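Local coordinates for putative decarboxylase involved in desferrioxamine biosynthesis (Erwinia amylovora, PDB 5O5C), which probably decarboxylates lysine in desferrioxamine biosynthesis, as a pyridoxal phosphate-dependent enzyme of the group II decarboxylase family, at residues Pro64-Arg69 with Val461-Asn466. Numbering follows the deposited sequence.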
loop_
_atom_site.group_PDB
_atom_site.type_symbol
_atom_site.label_atom_id
_atom_site.label_comp_id
_atom_site.label_asym_id
_atom_site.label_seq_id
_atom_site.Cartn_x
_atom_site.Cartn_y
_atom_site.Cartn_z
ATOM N N PRO B 64 -9.004 2.788 -24.764
ATOM C CA PRO B 64 -7.958 3.644 -24.171
ATOM C C PRO B 64 -7.504 4.796 -25.078
ATOM O O PRO B 64 -7.402 5.943 -24.627
ATOM C CB PRO B 64 -6.809 2.674 -23.879
ATOM C CG PRO B 64 -7.407 1.309 -23.873
ATOM C CD PRO B 64 -8.759 1.358 -24.526
ATOM N N HIS B 65 -7.257 4.506 -26.346
ATOM C CA HIS B 65 -6.947 5.575 -27.301
ATOM C C HIS B 65 -8.097 6.590 -27.432
ATOM O O HIS B 65 -7.821 7.765 -27.456
ATOM C CB HIS B 65 -6.375 5.074 -28.651
ATOM C CG HIS B 65 -7.336 4.319 -29.501
ATOM N ND1 HIS B 65 -8.329 4.937 -30.237
ATOM C CD2 HIS B 65 -7.421 2.996 -29.785
ATOM C CE1 HIS B 65 -9.014 4.022 -30.900
ATOM N NE2 HIS B 65 -8.486 2.837 -30.640
ATOM N N GLU B 66 -9.366 6.163 -27.416
ATOM C CA GLU B 66 -10.474 7.141 -27.509
ATOM C C GLU B 66 -10.454 8.067 -26.279
ATOM O O GLU B 66 -10.547 9.281 -26.414
ATOM C CB GLU B 66 -11.832 6.465 -27.677
ATOM C CG GLU B 66 -12.013 5.704 -28.997
ATOM C CD GLU B 66 -13.175 4.682 -28.998
ATOM O OE1 GLU B 66 -13.775 4.384 -27.965
ATOM O OE2 GLU B 66 -13.491 4.139 -30.068
ATOM N N LEU B 67 -10.260 7.505 -25.091
ATOM C CA LEU B 67 -10.256 8.326 -23.893
ATOM C C LEU B 67 -9.023 9.230 -23.818
ATOM O O LEU B 67 -9.161 10.387 -23.406
ATOM C CB LEU B 67 -10.422 7.489 -22.626
ATOM C CG LEU B 67 -10.609 8.265 -21.331
ATOM C CD1 LEU B 67 -11.717 9.303 -21.377
ATOM C CD2 LEU B 67 -10.862 7.279 -20.206
ATOM N N ALA B 68 -7.861 8.736 -24.243
ATOM C CA ALA B 68 -6.611 9.517 -24.192
ATOM C C ALA B 68 -6.739 10.819 -24.989
ATOM O O ALA B 68 -6.103 11.803 -24.638
ATOM C CB ALA B 68 -5.411 8.716 -24.667
ATOM N N ARG B 69 -7.622 10.835 -26.001
ATOM C CA ARG B 69 -7.930 12.059 -26.735
ATOM C C ARG B 69 -8.377 13.182 -25.850
ATOM O O ARG B 69 -8.059 14.312 -26.110
ATOM C CB ARG B 69 -9.037 11.861 -27.764
ATOM C CG ARG B 69 -8.615 11.113 -28.977
ATOM C CD ARG B 69 -9.800 10.897 -29.906
ATOM N NE ARG B 69 -9.407 9.973 -30.954
ATOM C CZ ARG B 69 -10.176 9.601 -31.976
ATOM N NH1 ARG B 69 -11.390 10.119 -32.151
ATOM N NH2 ARG B 69 -9.703 8.736 -32.866
ATOM N N VAL B 461 -17.849 -8.070 -25.959
ATOM C CA VAL B 461 -18.721 -7.846 -24.789
ATOM C C VAL B 461 -18.293 -6.540 -24.105
ATOM O O VAL B 461 -19.139 -5.704 -23.760
ATOM C CB VAL B 461 -18.688 -9.035 -23.794
ATOM C CG1 VAL B 461 -19.359 -8.662 -22.472
ATOM C CG2 VAL B 461 -19.395 -10.237 -24.371
ATOM N N PHE B 462 -16.974 -6.352 -23.984
ATOM C CA PHE B 462 -16.406 -5.149 -23.403
ATOM C C PHE B 462 -16.763 -3.884 -24.163
ATOM O O PHE B 462 -17.278 -2.982 -23.571
ATOM C CB PHE B 462 -14.888 -5.264 -23.251
ATOM C CG PHE B 462 -14.304 -4.393 -22.173
ATOM C CD1 PHE B 462 -14.903 -4.299 -20.910
ATOM C CD2 PHE B 462 -13.093 -3.724 -22.391
ATOM C CE1 PHE B 462 -14.330 -3.541 -19.889
ATOM C CE2 PHE B 462 -12.533 -2.932 -21.373
ATOM C CZ PHE B 462 -13.160 -2.850 -20.128
ATOM N N ARG B 463 -16.592 -3.892 -25.480
ATOM C CA ARG B 463 -16.901 -2.753 -26.352
ATOM C C ARG B 463 -18.398 -2.385 -26.277
ATOM O O ARG B 463 -18.747 -1.213 -26.159
ATOM C CB ARG B 463 -16.460 -3.093 -27.782
ATOM C CG ARG B 463 -16.625 -2.018 -28.836
ATOM C CD ARG B 463 -15.760 -0.826 -28.487
ATOM N NE ARG B 463 -15.700 0.170 -29.535
ATOM C CZ ARG B 463 -15.326 1.441 -29.359
ATOM N NH1 ARG B 463 -14.963 1.910 -28.169
ATOM N NH2 ARG B 463 -15.289 2.243 -30.403
ATOM N N SER B 464 -19.268 -3.400 -26.257
ATOM C CA SER B 464 -20.681 -3.177 -26.084
ATOM C C SER B 464 -21.017 -2.592 -24.734
ATOM O O SER B 464 -22.104 -2.109 -24.575
ATOM C CB SER B 464 -21.489 -4.466 -26.220
ATOM O OG SER B 464 -21.629 -5.159 -24.945
ATOM N N GLY B 465 -20.142 -2.764 -23.742
ATOM C CA GLY B 465 -20.396 -2.324 -22.391
ATOM C C GLY B 465 -21.499 -3.037 -21.639
ATOM O O GLY B 465 -21.693 -2.762 -20.454
ATOM N N ASN B 466 -22.221 -3.971 -22.296
ATOM C CA ASN B 466 -23.456 -4.441 -21.731
ATOM C C ASN B 466 -23.154 -5.434 -20.616
ATOM O O ASN B 466 -23.995 -5.725 -19.816
ATOM C CB ASN B 466 -24.442 -4.961 -22.778
ATOM C CG ASN B 466 -25.001 -3.854 -23.710
ATOM O OD1 ASN B 466 -25.594 -2.843 -23.296
ATOM N ND2 ASN B 466 -24.847 -4.083 -24.983
#
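A single pair of side chains, Glu66 and Arg463, makes the whole contact, a two-pronged salt bridge between two helices whose backbones stay well apart. The two side chains approach from opposite directions, and the guanidinium meets the carboxylate end-on, one nitrogen to each oxygen. Arg463 NH1 donates to Glu66 OE1 at 2.8 Å along a nearly straight path (165°), with the oxygen lying at the edge of the guanidinium, close to its plane. The second prong is shorter but more bent: Arg463 NH2 stands 2.6 Å from Glu66 OE2, with 138° at the hydrogen, and this oxygen is tilted from the guanidinium plane. Both oxygens are approached on their syn side, yet the two flat groups are twisted 39° against each other, so the fork is not coplanar. Beyond CG the glutamate runs extended; the arginine has CG opposite the backbone N, beside the carbonyl carbon, and bends at chi2 before its tip swings over to the carboxylate. The bridge ties the short helix 64-68, near the N-terminal end of the chain, to the C-terminal end of helix 448-464, the helix of the C-terminal part that precedes strand 470-474 of the small antiparallel sheet in this fold type I, aspartate aminotransferase-like enzyme. It lies at the surface, away from the pyridoxal phosphate. Both atoms of the NH1–OE1 prong have a further backbone partner: Glu66 OE1 accepts from Leu63 N and Arg463 NH1 also donates to Gly61 O, which probably helps fix how the two groups are turned. Ser464 OG accepts from Asn466 N at 3.0 Å, an ST turn, and itself donates to Val461 O at 2.8 Å, while Gly465 is the first residue to leave helical geometry, with positive phi.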